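Local coordinates for protein nonribosomal peptide synthase (Streptomyces sp. MJ635-86F5, PDB 5JJP) that activates an aliphatic beta-amino acid by adenylation, probably with ATP and probably for nonribosomal peptide assembly, at residues A269-V274 and D296-I301; D221-T226 and Q273-P278; P132-Q137 and G151-G156; A74-L79 and K158-E163. All coordinates share one frame; numbering follows the deposited sequence.

Contact 1: residues A269-V274 and D296-I301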
loop_
_atom_site.group_PDB
_atom_site.type_symbol
_atom_site.label_atom_id
_atom_site.label_comp_id
_atom_site.label_asym_id
_atom_site.label_seq_id
_atom_site.Cartn_x
_atom_site.Cartn_y
_atom_site.Cartn_z
ATOM N N ALA A 269 18.663 2.996 -11.981
ATOM C CA ALA A 269 18.409 3.225 -10.543
ATOM C C ALA A 269 18.913 2.074 -9.638
ATOM O O ALA A 269 18.670 2.088 -8.446
ATOM C CB ALA A 269 16.925 3.449 -10.311
ATOM N N ALA A 270 19.609 1.099 -10.221
ATOM C CA ALA A 270 20.269 0.049 -9.470
ATOM C C ALA A 270 19.234 -0.602 -8.547
ATOM O O ALA A 270 19.467 -0.799 -7.356
ATOM C CB ALA A 270 21.448 0.609 -8.673
ATOM N N ILE A 271 18.133 -1.018 -9.157
ATOM C CA ILE A 271 17.027 -1.623 -8.411
ATOM C C ILE A 271 17.340 -3.046 -7.902
ATOM O O ILE A 271 17.741 -3.922 -8.690
ATOM C CB ILE A 271 15.776 -1.666 -9.304
ATOM C CG1 ILE A 271 15.379 -0.249 -9.705
ATOM C CG2 ILE A 271 14.629 -2.385 -8.605
ATOM C CD1 ILE A 271 15.000 0.655 -8.535
ATOM N N THR A 272 17.185 -3.269 -6.591
ATOM C CA THR A 272 17.364 -4.611 -6.010
ATOM C C THR A 272 16.067 -5.379 -5.865
ATOM O O THR A 272 16.082 -6.599 -5.818
ATOM C CB THR A 272 18.021 -4.562 -4.641
ATOM O OG1 THR A 272 17.196 -3.835 -3.728
ATOM C CG2 THR A 272 19.412 -3.869 -4.741
ATOM N N GLN A 273 14.935 -4.687 -5.808
ATOM C CA GLN A 273 13.663 -5.395 -5.631
ATOM C C GLN A 273 12.579 -4.751 -6.458
ATOM O O GLN A 273 12.481 -3.529 -6.517
ATOM C CB GLN A 273 13.281 -5.401 -4.161
ATOM C CG GLN A 273 11.999 -6.180 -3.858
ATOM C CD GLN A 273 11.737 -6.289 -2.378
ATOM O OE1 GLN A 273 10.954 -5.536 -1.836
ATOM N NE2 GLN A 273 12.456 -7.181 -1.708
ATOM N N VAL A 274 11.832 -5.572 -7.175
ATOM C CA VAL A 274 10.766 -5.065 -7.986
ATOM C C VAL A 274 9.422 -5.516 -7.407
ATOM O O VAL A 274 9.243 -6.682 -7.070
ATOM C CB VAL A 274 10.848 -5.511 -9.420
ATOM C CG1 VAL A 274 9.562 -5.109 -10.148
ATOM C CG2 VAL A 274 12.016 -4.876 -10.111
ATOM N N ASP A 296 21.406 -7.439 -13.538
ATOM C CA ASP A 296 22.348 -7.881 -12.522
ATOM C C ASP A 296 22.049 -7.386 -11.112
ATOM O O ASP A 296 22.274 -8.126 -10.143
ATOM C CB ASP A 296 23.794 -7.537 -12.939
ATOM C CG ASP A 296 24.274 -8.396 -14.111
ATOM O OD1 ASP A 296 23.853 -9.575 -14.215
ATOM O OD2 ASP A 296 25.092 -7.905 -14.916
ATOM N N PRO A 297 21.568 -6.147 -10.968
ATOM C CA PRO A 297 21.386 -5.655 -9.588
ATOM C C PRO A 297 20.180 -6.214 -8.882
ATOM O O PRO A 297 20.104 -6.161 -7.637
ATOM C CB PRO A 297 21.208 -4.139 -9.771
ATOM C CG PRO A 297 21.765 -3.863 -11.117
ATOM C CD PRO A 297 21.504 -5.068 -11.941
ATOM N N LEU A 298 19.276 -6.802 -9.645
ATOM C CA LEU A 298 17.999 -7.281 -9.122
ATOM C C LEU A 298 18.199 -8.556 -8.306
ATOM O O LEU A 298 18.703 -9.533 -8.834
ATOM C CB LEU A 298 17.028 -7.557 -10.272
ATOM C CG LEU A 298 15.588 -7.922 -9.892
ATOM C CD1 LEU A 298 14.918 -6.762 -9.205
ATOM C CD2 LEU A 298 14.751 -8.326 -11.083
ATOM N N ARG A 299 17.805 -8.522 -7.029
ATOM C CA ARG A 299 17.894 -9.658 -6.127
ATOM C C ARG A 299 16.540 -10.242 -5.806
ATOM O O ARG A 299 16.455 -11.405 -5.345
ATOM C CB ARG A 299 18.532 -9.244 -4.815
ATOM C CG ARG A 299 19.841 -8.489 -5.001
ATOM C CD ARG A 299 20.459 -8.172 -3.680
ATOM N NE ARG A 299 20.800 -9.412 -3.029
ATOM C CZ ARG A 299 20.822 -9.609 -1.710
ATOM N NH1 ARG A 299 21.090 -10.807 -1.262
ATOM N NH2 ARG A 299 20.557 -8.633 -0.831
ATOM N N SER A 300 15.461 -9.487 -6.009
ATOM C CA SER A 300 14.184 -9.956 -5.515
ATOM C C SER A 300 12.994 -9.375 -6.216
ATOM O O SER A 300 13.049 -8.292 -6.740
ATOM C CB SER A 300 14.087 -9.688 -4.024
ATOM O OG SER A 300 14.356 -8.335 -3.770
ATOM N N ILE A 301 11.889 -10.113 -6.194
ATOM C CA ILE A 301 10.656 -9.655 -6.816
ATOM C C ILE A 301 9.484 -10.015 -5.921
ATOM O O ILE A 301 9.396 -11.138 -5.417
ATOM C CB ILE A 301 10.430 -10.331 -8.173
ATOM C CG1 ILE A 301 11.636 -10.110 -9.100
ATOM C CG2 ILE A 301 9.174 -9.791 -8.822
ATOM C CD1 ILE A 301 11.544 -10.879 -10.428
#
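The side-chain amide of Gln273 meets Ser300 at its edge: NE2 donates to Ser300 OG over 3.0 Å, with the hydroxyl only 5° out of the amide plane. NE2 also bonds to Leu216 O, and OE1 accepts from His275 NE2, which is tilted from the amide plane. The carbonyl of Thr272 is the second flat group. Thr272 O draws three donors from the facing segment: Arg299 N at 2.9 Å, tilted out of the carbonyl plane, Ser300 N at 3.0 Å, close to the line of the C=O bond, and Ser300 OG at 3.2 Å. The hydroxyl can do both jobs because chi1 of 53° sets OG between its own N and carbonyl carbon. A leucine at Gln273 would probably leave Ser300 OG without its amide donor and His275 NE2 without its acceptor. Both segments lead into parallel neighbours of the mixed sheet, Gln273 pairing with Ser300 and Val274 with Ile301, joined by two helices in a beta-alpha-beta crossover. Just upstream, Ala270 is the C-prime residue of the Schellman motif ending helix 259-268. On the sheet face carrying Val274 and Ile301, the packing is apolar. Leu298, its CG anti to the backbone N (chi1 -174°), brings CD1 to 3.6 Å from Val274 CG2, the two side chains crossing at about a right angle. Val274 N closes the pairing with a 3.0 Å bond to Ser300 O.

Contact 2: residues D221-T226 and Q273-P278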
loop_
_atom_site.group_PDB
_atom_site.type_symbol
_atom_site.label_atom_id
_atom_site.label_comp_id
_atom_site.label_asym_id
_atom_site.label_seq_id
_atom_site.Cartn_x
_atom_site.Cartn_y
_atom_site.Cartn_z
ATOM N N ASP A 221 18.175 -2.154 0.245
ATOM C CA ASP A 221 17.382 -2.353 -0.947
ATOM C C ASP A 221 16.999 -1.060 -1.610
ATOM O O ASP A 221 16.876 -0.057 -0.966
ATOM C CB ASP A 221 16.156 -3.154 -0.644
ATOM C CG ASP A 221 16.464 -4.586 -0.473
ATOM O OD1 ASP A 221 16.864 -5.208 -1.493
ATOM O OD2 ASP A 221 16.241 -5.085 0.645
ATOM N N ARG A 222 16.827 -1.111 -2.905
ATOM C CA ARG A 222 16.225 -0.014 -3.656
ATOM C C ARG A 222 15.040 -0.619 -4.365
ATOM O O ARG A 222 15.197 -1.527 -5.164
ATOM C CB ARG A 222 17.222 0.550 -4.640
ATOM C CG ARG A 222 18.463 1.079 -3.953
ATOM C CD ARG A 222 19.445 1.655 -4.939
ATOM N NE ARG A 222 19.863 2.977 -4.488
ATOM C CZ ARG A 222 20.100 4.023 -5.278
ATOM N NH1 ARG A 222 19.888 3.982 -6.596
ATOM N NH2 ARG A 222 20.474 5.164 -4.723
ATOM N N VAL A 223 13.851 -0.126 -4.084
ATOM C CA VAL A 223 12.617 -0.829 -4.473
ATOM C C VAL A 223 11.910 -0.095 -5.570
ATOM O O VAL A 223 11.551 1.076 -5.414
ATOM C CB VAL A 223 11.690 -0.946 -3.298
ATOM C CG1 VAL A 223 10.405 -1.702 -3.680
ATOM C CG2 VAL A 223 12.425 -1.656 -2.157
ATOM N N ALA A 224 11.750 -0.763 -6.713
ATOM C CA ALA A 224 10.985 -0.234 -7.790
ATOM C C ALA A 224 9.513 -0.538 -7.489
ATOM O O ALA A 224 9.117 -1.690 -7.483
ATOM C CB ALA A 224 11.381 -0.883 -9.084
ATOM N N VAL A 225 8.707 0.500 -7.309
ATOM C CA VAL A 225 7.232 0.381 -7.162
ATOM C C VAL A 225 6.565 0.683 -8.526
ATOM O O VAL A 225 6.571 1.785 -9.018
ATOM C CB VAL A 225 6.763 1.362 -6.092
ATOM C CG1 VAL A 225 5.234 1.281 -5.886
ATOM C CG2 VAL A 225 7.491 1.115 -4.779
ATOM N N THR A 226 6.060 -0.327 -9.191
ATOM C CA THR A 226 5.525 -0.141 -10.501
ATOM C C THR A 226 4.053 0.288 -10.507
ATOM O O THR A 226 3.576 0.814 -11.484
ATOM C CB THR A 226 5.643 -1.429 -11.308
ATOM O OG1 THR A 226 4.947 -2.463 -10.642
ATOM C CG2 THR A 226 7.137 -1.814 -11.473
ATOM N N GLN A 273 14.935 -4.687 -5.808
ATOM C CA GLN A 273 13.663 -5.395 -5.631
ATOM C C GLN A 273 12.579 -4.751 -6.458
ATOM O O GLN A 273 12.481 -3.529 -6.517
ATOM C CB GLN A 273 13.281 -5.401 -4.161
ATOM C CG GLN A 273 11.999 -6.180 -3.858
ATOM C CD GLN A 273 11.737 -6.289 -2.378
ATOM O OE1 GLN A 273 10.954 -5.536 -1.836
ATOM N NE2 GLN A 273 12.456 -7.181 -1.708
ATOM N N VAL A 274 11.832 -5.572 -7.175
ATOM C CA VAL A 274 10.766 -5.065 -7.986
ATOM C C VAL A 274 9.422 -5.516 -7.407
ATOM O O VAL A 274 9.243 -6.682 -7.070
ATOM C CB VAL A 274 10.848 -5.511 -9.420
ATOM C CG1 VAL A 274 9.562 -5.109 -10.148
ATOM C CG2 VAL A 274 12.016 -4.876 -10.111
ATOM N N HIS A 275 8.522 -4.558 -7.243
ATOM C CA HIS A 275 7.136 -4.808 -6.868
ATOM C C HIS A 275 6.262 -4.581 -8.088
ATOM O O HIS A 275 6.405 -3.566 -8.773
ATOM C CB HIS A 275 6.655 -3.802 -5.802
ATOM C CG HIS A 275 7.300 -3.962 -4.469
ATOM N ND1 HIS A 275 6.895 -3.252 -3.364
ATOM C CD2 HIS A 275 8.314 -4.750 -4.059
ATOM C CE1 HIS A 275 7.612 -3.608 -2.324
ATOM N NE2 HIS A 275 8.513 -4.492 -2.729
ATOM N N GLY A 276 5.356 -5.492 -8.330
ATOM C CA GLY A 276 4.457 -5.362 -9.465
ATOM C C GLY A 276 3.499 -6.523 -9.579
ATOM O O GLY A 276 3.664 -7.516 -8.890
ATOM N N VAL A 277 2.476 -6.383 -10.418
ATOM C CA VAL A 277 1.608 -7.537 -10.778
ATOM C C VAL A 277 2.402 -8.512 -11.653
ATOM O O VAL A 277 3.343 -8.117 -12.292
ATOM C CB VAL A 277 0.302 -7.107 -11.496
ATOM C CG1 VAL A 277 -0.582 -6.280 -10.550
ATOM C CG2 VAL A 277 0.564 -6.303 -12.771
ATOM N N PRO A 278 2.036 -9.788 -11.652
ATOM C CA PRO A 278 2.704 -10.792 -12.462
ATOM C C PRO A 278 2.835 -10.428 -13.933
ATOM O O PRO A 278 3.870 -10.637 -14.503
ATOM C CB PRO A 278 1.769 -12.001 -12.331
ATOM C CG PRO A 278 1.187 -11.869 -10.973
ATOM C CD PRO A 278 0.984 -10.387 -10.798
#
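Val223 lies under the imidazole of His275 on one face of a parallel strand pair, 222-225 beside 273-276, inside the six-stranded sheet of the adenylation fold. CG1 of Val223 stands 3.5 Å from the centroid of the His275 ring and 11° off its normal, a CH-pi contact over the face; chi1 of -179° turns this methyl anti to the backbone N. Gln273 runs alongside Val223, pointing the same way, and fixes the rotation of the ring: His275 NE2 gives its proton to Gln273 OE1 over 2.8 Å, with the amide oxygen near the ring plane. ND1 is buried without a partner in the model. A leucine in place of His275 would probably leave Gln273 OE1 without its donor and take from Val223 the flat surface it packs on. The opposite face carries Ala224 CB, 4.2 Å from Val274 CG2, with Leu266 of helix 259-268 covering both. Backbone bonds follow the parallel register, among them His275 N to Ala224 O. Just after strand 222-225, Thr226 grips His275 O twice, through N at 3.3 Å and, on a lone pair in the carbonyl plane, through OG1 at 2.6 Å; a CB on Gly276 would clash with Thr226 OG1, only 2.8 Å away.

Contact 3: residues P132-Q137 and G151-G156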
loop_
_atom_site.group_PDB
_atom_site.type_symbol
_atom_site.label_atom_id
_atom_site.label_comp_id
_atom_site.label_asym_id
_atom_site.label_seq_id
_atom_site.Cartn_x
_atom_site.Cartn_y
_atom_site.Cartn_z
ATOM N N PRO A 132 -15.084 15.148 0.484
ATOM C CA PRO A 132 -13.817 15.665 0.939
ATOM C C PRO A 132 -13.893 17.174 1.023
ATOM O O PRO A 132 -14.590 17.791 0.254
ATOM C CB PRO A 132 -12.861 15.287 -0.193
ATOM C CG PRO A 132 -13.731 15.225 -1.397
ATOM C CD PRO A 132 -15.008 14.602 -0.876
ATOM N N ALA A 133 -13.157 17.739 1.952
ATOM C CA ALA A 133 -13.057 19.158 2.078
ATOM C C ALA A 133 -11.989 19.770 1.179
ATOM O O ALA A 133 -12.013 20.975 0.965
ATOM C CB ALA A 133 -12.752 19.507 3.504
ATOM N N LEU A 134 -11.090 18.937 0.648
ATOM C CA LEU A 134 -9.965 19.461 -0.160
ATOM C C LEU A 134 -9.583 18.506 -1.274
ATOM O O LEU A 134 -9.503 17.291 -1.079
ATOM C CB LEU A 134 -8.778 19.697 0.756
ATOM C CG LEU A 134 -7.503 20.317 0.142
ATOM C CD1 LEU A 134 -7.729 21.750 -0.324
ATOM C CD2 LEU A 134 -6.396 20.278 1.142
ATOM N N PHE A 135 -9.391 19.046 -2.458
ATOM C CA PHE A 135 -8.826 18.320 -3.572
ATOM C C PHE A 135 -7.408 18.857 -3.736
ATOM O O PHE A 135 -7.212 20.023 -4.062
ATOM C CB PHE A 135 -9.618 18.565 -4.826
ATOM C CG PHE A 135 -9.059 17.878 -6.062
ATOM C CD1 PHE A 135 -9.379 16.578 -6.334
ATOM C CD2 PHE A 135 -8.197 18.559 -6.944
ATOM C CE1 PHE A 135 -8.907 15.958 -7.455
ATOM C CE2 PHE A 135 -7.729 17.954 -8.080
ATOM C CZ PHE A 135 -8.099 16.639 -8.334
ATOM N N LEU A 136 -6.427 18.005 -3.488
ATOM C CA LEU A 136 -5.012 18.412 -3.400
ATOM C C LEU A 136 -4.247 17.734 -4.536
ATOM O O LEU A 136 -4.134 16.528 -4.531
ATOM C CB LEU A 136 -4.464 17.928 -2.075
ATOM C CG LEU A 136 -2.985 18.175 -1.847
ATOM C CD1 LEU A 136 -2.641 19.639 -2.096
ATOM C CD2 LEU A 136 -2.591 17.780 -0.443
ATOM N N GLN A 137 -3.823 18.487 -5.542
ATOM C CA GLN A 137 -3.218 17.887 -6.730
ATOM C C GLN A 137 -1.767 18.361 -6.926
ATOM O O GLN A 137 -1.345 19.294 -6.295
ATOM C CB GLN A 137 -4.073 18.148 -7.996
ATOM C CG GLN A 137 -4.120 19.569 -8.473
ATOM C CD GLN A 137 -5.094 19.777 -9.638
ATOM O OE1 GLN A 137 -5.111 19.030 -10.620
ATOM N NE2 GLN A 137 -5.871 20.839 -9.551
ATOM N N GLY A 151 -12.665 22.842 -2.001
ATOM C CA GLY A 151 -11.303 23.354 -1.744
ATOM C C GLY A 151 -10.331 22.783 -2.763
ATOM O O GLY A 151 -10.409 21.608 -3.079
ATOM N N MET A 152 -9.481 23.627 -3.322
ATOM C CA MET A 152 -8.477 23.150 -4.263
ATOM C C MET A 152 -7.102 23.733 -3.955
ATOM O O MET A 152 -6.962 24.931 -3.648
ATOM C CB MET A 152 -8.835 23.284 -5.740
ATOM C CG MET A 152 -7.929 22.396 -6.609
ATOM S SD MET A 152 -6.369 23.192 -7.134
ATOM C CE MET A 152 -7.038 24.338 -8.358
ATOM N N ALA A 153 -6.093 22.881 -4.032
ATOM C CA ALA A 153 -4.714 23.300 -3.746
ATOM C C ALA A 153 -3.739 22.469 -4.517
ATOM O O ALA A 153 -4.083 21.385 -4.975
ATOM C CB ALA A 153 -4.423 23.176 -2.259
ATOM N N ARG A 154 -2.539 23.000 -4.678
ATOM C CA ARG A 154 -1.490 22.300 -5.378
ATOM C C ARG A 154 -0.341 22.191 -4.476
ATOM O O ARG A 154 -0.093 23.098 -3.655
ATOM C CB ARG A 154 -1.046 23.050 -6.603
ATOM C CG ARG A 154 -2.071 23.075 -7.699
ATOM C CD ARG A 154 -1.883 24.269 -8.620
ATOM N NE ARG A 154 -3.011 24.327 -9.562
ATOM C CZ ARG A 154 -3.120 23.523 -10.600
ATOM N NH1 ARG A 154 -2.198 22.589 -10.815
ATOM N NH2 ARG A 154 -4.168 23.616 -11.388
ATOM N N PHE A 155 0.418 21.112 -4.641
ATOM C CA PHE A 155 1.690 20.988 -3.916
ATOM C C PHE A 155 2.803 20.805 -4.922
ATOM O O PHE A 155 2.615 20.174 -5.955
ATOM C CB PHE A 155 1.639 19.829 -2.912
ATOM C CG PHE A 155 1.469 18.502 -3.543
ATOM C CD1 PHE A 155 0.235 17.996 -3.784
ATOM C CD2 PHE A 155 2.573 17.756 -3.898
ATOM C CE1 PHE A 155 0.070 16.767 -4.407
ATOM C CE2 PHE A 155 2.416 16.540 -4.570
ATOM C CZ PHE A 155 1.158 16.048 -4.821
ATOM N N GLY A 156 3.960 21.367 -4.640
ATOM C CA GLY A 156 5.145 21.179 -5.525
ATOM C C GLY A 156 6.403 21.576 -4.774
ATOM O O GLY A 156 6.367 21.718 -3.540
HETATM O O HOH W 1 -14.055 22.398 0.260
#
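Two parallel neighbours of a mixed five-stranded sheet, 134-138 and 151-156, meet here in a register that pairs Phe135 with Met152, Leu136 with Ala153 and Gln137 with Arg154. Four backbone bonds hold it, from Phe135 N to Gly151 O at 2.8 Å through to Phe155 N to Gln137 O at 3.0 Å. A water bridges Ala133 and Gly151, donating to Ala133 O and accepting from Gly151 N. Phe135, Met152, Gln137 and Arg154 share one face. Phe135 and Met152 lie side by side, with Met152 CG 3.9 Å from Phe135 CD2 at the edge of the ring. Gln137 carries most of the polar contact. Chi1 of 69° tucks its CG between backbone N and carbonyl carbon, and the extended chain beyond lets Gln137 NE2 make a weak bond to Met152 SD at 3.4 Å. The amide also stacks on the guanidinium of Arg154, planes 13° apart, Gln137 NE2 lying over the guanidinium rim 3.7 Å from Arg154 NH2. Outside partners fix both ends: Gln137 OE1 accepts from Arg143 N, and Arg154 NH1 donates to Gly141 O. On the other face, Leu134 and Leu136 converge with their CD1 methyls on Ala153 CB, and Leu136 CD1 also meets the ring edge at Phe155 CD1, 3.7 Å away. Helix 120-130 packs on Phe135 and helix 62-77 on Leu134, the helix-sheet-helix layering expected in the alpha-beta sandwich of adenylate-forming enzymes.

Contact 4: residues A74-L79 and K158-E163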
loop_
_atom_site.group_PDB
_atom_site.type_symbol
_atom_site.label_atom_id
_atom_site.label_comp_id
_atom_site.label_asym_id
_atom_site.label_seq_id
_atom_site.Cartn_x
_atom_site.Cartn_y
_atom_site.Cartn_z
ATOM N N ALA A 74 2.453 22.280 7.745
ATOM C CA ALA A 74 2.237 23.646 8.252
ATOM C C ALA A 74 1.277 24.458 7.349
ATOM O O ALA A 74 0.335 25.068 7.841
ATOM C CB ALA A 74 3.569 24.382 8.395
ATOM N N GLU A 75 1.501 24.424 6.032
ATOM C CA GLU A 75 0.645 25.163 5.092
ATOM C C GLU A 75 -0.771 24.542 5.009
ATOM O O GLU A 75 -1.756 25.265 5.027
ATOM C CB GLU A 75 1.298 25.233 3.726
ATOM C CG GLU A 75 2.499 26.157 3.672
ATOM C CD GLU A 75 3.336 25.958 2.398
ATOM O OE1 GLU A 75 3.355 26.916 1.555
ATOM O OE2 GLU A 75 3.974 24.850 2.226
ATOM N N LEU A 76 -0.869 23.209 5.001
ATOM C CA LEU A 76 -2.164 22.593 4.969
ATOM C C LEU A 76 -2.929 22.907 6.247
ATOM O O LEU A 76 -4.141 23.084 6.185
ATOM C CB LEU A 76 -2.091 21.087 4.755
ATOM C CG LEU A 76 -1.660 20.675 3.350
ATOM C CD1 LEU A 76 -1.335 19.201 3.313
ATOM C CD2 LEU A 76 -2.730 20.972 2.348
ATOM N N ASP A 77 -2.228 22.983 7.383
ATOM C CA ASP A 77 -2.897 23.195 8.653
ATOM C C ASP A 77 -3.487 24.604 8.729
ATOM O O ASP A 77 -4.433 24.830 9.505
ATOM C CB ASP A 77 -1.956 22.965 9.828
ATOM C CG ASP A 77 -2.684 22.809 11.164
ATOM O OD1 ASP A 77 -3.711 22.159 11.265
ATOM O OD2 ASP A 77 -2.192 23.322 12.159
ATOM N N ALA A 78 -2.971 25.533 7.921
ATOM C CA ALA A 78 -3.510 26.892 7.922
ATOM C C ALA A 78 -4.902 26.921 7.245
ATOM O O ALA A 78 -5.562 27.948 7.268
ATOM C CB ALA A 78 -2.564 27.863 7.236
ATOM N N LEU A 79 -5.305 25.830 6.596
ATOM C CA LEU A 79 -6.598 25.805 5.935
ATOM C C LEU A 79 -7.741 25.552 6.897
ATOM O O LEU A 79 -8.906 25.711 6.547
ATOM C CB LEU A 79 -6.613 24.774 4.813
ATOM C CG LEU A 79 -5.577 25.015 3.738
ATOM C CD1 LEU A 79 -5.663 23.915 2.718
ATOM C CD2 LEU A 79 -5.818 26.353 3.085
ATOM N N LYS A 158 8.077 24.307 -4.238
ATOM C CA LYS A 158 8.009 25.497 -3.407
ATOM C C LYS A 158 7.047 25.419 -2.202
ATOM O O LYS A 158 7.184 26.204 -1.265
ATOM C CB LYS A 158 7.645 26.717 -4.256
ATOM C CG LYS A 158 6.236 26.724 -4.866
ATOM C CD LYS A 158 5.056 26.845 -3.882
ATOM C CE LYS A 158 5.199 27.843 -2.720
ATOM N NZ LYS A 158 4.759 29.235 -3.031
ATOM N N GLY A 159 6.123 24.459 -2.195
ATOM C CA GLY A 159 5.180 24.317 -1.093
ATOM C C GLY A 159 3.787 24.100 -1.606
ATOM O O GLY A 159 3.602 23.647 -2.748
ATOM N N VAL A 160 2.801 24.447 -0.780
ATOM C CA VAL A 160 1.387 24.274 -1.101
ATOM C C VAL A 160 0.746 25.628 -1.339
ATOM O O VAL A 160 0.705 26.458 -0.430
ATOM C CB VAL A 160 0.646 23.649 0.069
ATOM C CG1 VAL A 160 -0.840 23.624 -0.190
ATOM C CG2 VAL A 160 1.190 22.231 0.368
ATOM N N THR A 161 0.216 25.832 -2.546
ATOM C CA THR A 161 -0.521 27.032 -2.877
ATOM C C THR A 161 -1.994 26.674 -3.091
ATOM O O THR A 161 -2.304 25.655 -3.692
ATOM C CB THR A 161 0.050 27.693 -4.146
ATOM O OG1 THR A 161 0.118 26.732 -5.196
ATOM C CG2 THR A 161 1.455 28.172 -3.865
ATOM N N THR A 162 -2.882 27.489 -2.535
ATOM C CA THR A 162 -4.296 27.168 -2.494
ATOM C C THR A 162 -5.053 28.037 -3.470
ATOM O O THR A 162 -5.119 29.225 -3.290
ATOM C CB THR A 162 -4.863 27.394 -1.079
ATOM O OG1 THR A 162 -4.243 26.508 -0.128
ATOM C CG2 THR A 162 -6.372 27.123 -1.055
ATOM N N GLU A 163 -5.667 27.430 -4.477
ATOM C CA GLU A 163 -6.405 28.163 -5.521
ATOM C C GLU A 163 -7.822 28.490 -5.042
ATOM O O GLU A 163 -8.383 29.506 -5.434
ATOM C CB GLU A 163 -6.442 27.411 -6.869
ATOM C CG GLU A 163 -5.098 26.855 -7.331
ATOM C CD GLU A 163 -4.067 27.922 -7.739
ATOM O OE1 GLU A 163 -4.448 29.084 -7.956
ATOM O OE2 GLU A 163 -2.860 27.579 -7.838
#
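The C-terminal part of helix 62-77 and the residues that follow it run up against strand 159-162, with Glu75 CA 6.3 Å from Val160 CA and Leu79 CA 8.8 Å from Thr162 CA, so the two backbones diverge toward Thr162. Glu75 carries the polar part of the contact. Its CG is anti to the carbonyl carbon (chi1 -72°) and the chain stays extended beyond, which lays the carboxylate against the start of the strand. There Val160 N points between the two oxygens, 3.3 Å from Glu75 OE2 and 3.4 Å from OE1. Both bonds are weak, as their lengths suggest, although their N-H angles of 155° and 149° are fair. Gly159 leaves room for this arrangement: a CB in its place would fall 2.8 Å from Glu75 OE2, and its backbone angles by themselves call for glycine. Lys158 NZ stands 5.3 Å from Glu75 OE1, too far for contact, though its charge may still favour the carboxylate. The apolar part is made mainly by Leu76 and Val160. Leu76 reaches in with CD2, meeting Val160 CG1 at 4.1 Å with the side chains crossing at about a right angle, while the CB atoms of Glu75 and Val160 come within 4.0 Å. Farther along, Leu79 and Thr162 slide past each other in opposite directions, Leu79 CD2 lying against the Thr162 hydroxyl. Val160 and Thr162 rest on Phe155 and Ala153 of the adjoining antiparallel strand 151-156, whereas Leu76 reaches Leu134 of strand 134-138 and Leu107 of helix 95-107, so helix 62-77 covers the sheet as far as one of its edge strands, 159-162.

How the contacts relate
The four contacts fall into two pairs, one on each of two sheets. Contacts 1 and 2 have centres about 8 Å apart and share strand 273-276, which is flanked by 222-225 and 300-304; Thr272 OG1 joins them through Asp221 OD1 and Arg222 N. Contacts 3 and 4, their centres about 9 Å apart, meet where strand 151-156 turns back into 159-162, with Arg154 N bonded to Thr161 O. Along the chain, contact 4 spans contact 3, and both close before contact 2 opens. The pairs do not touch: the centres of contacts 2 and 3 are about 29 Å apart. Together they sample two of the chain's three sheets, the mixed ones that fit the layered alpha-beta sandwich.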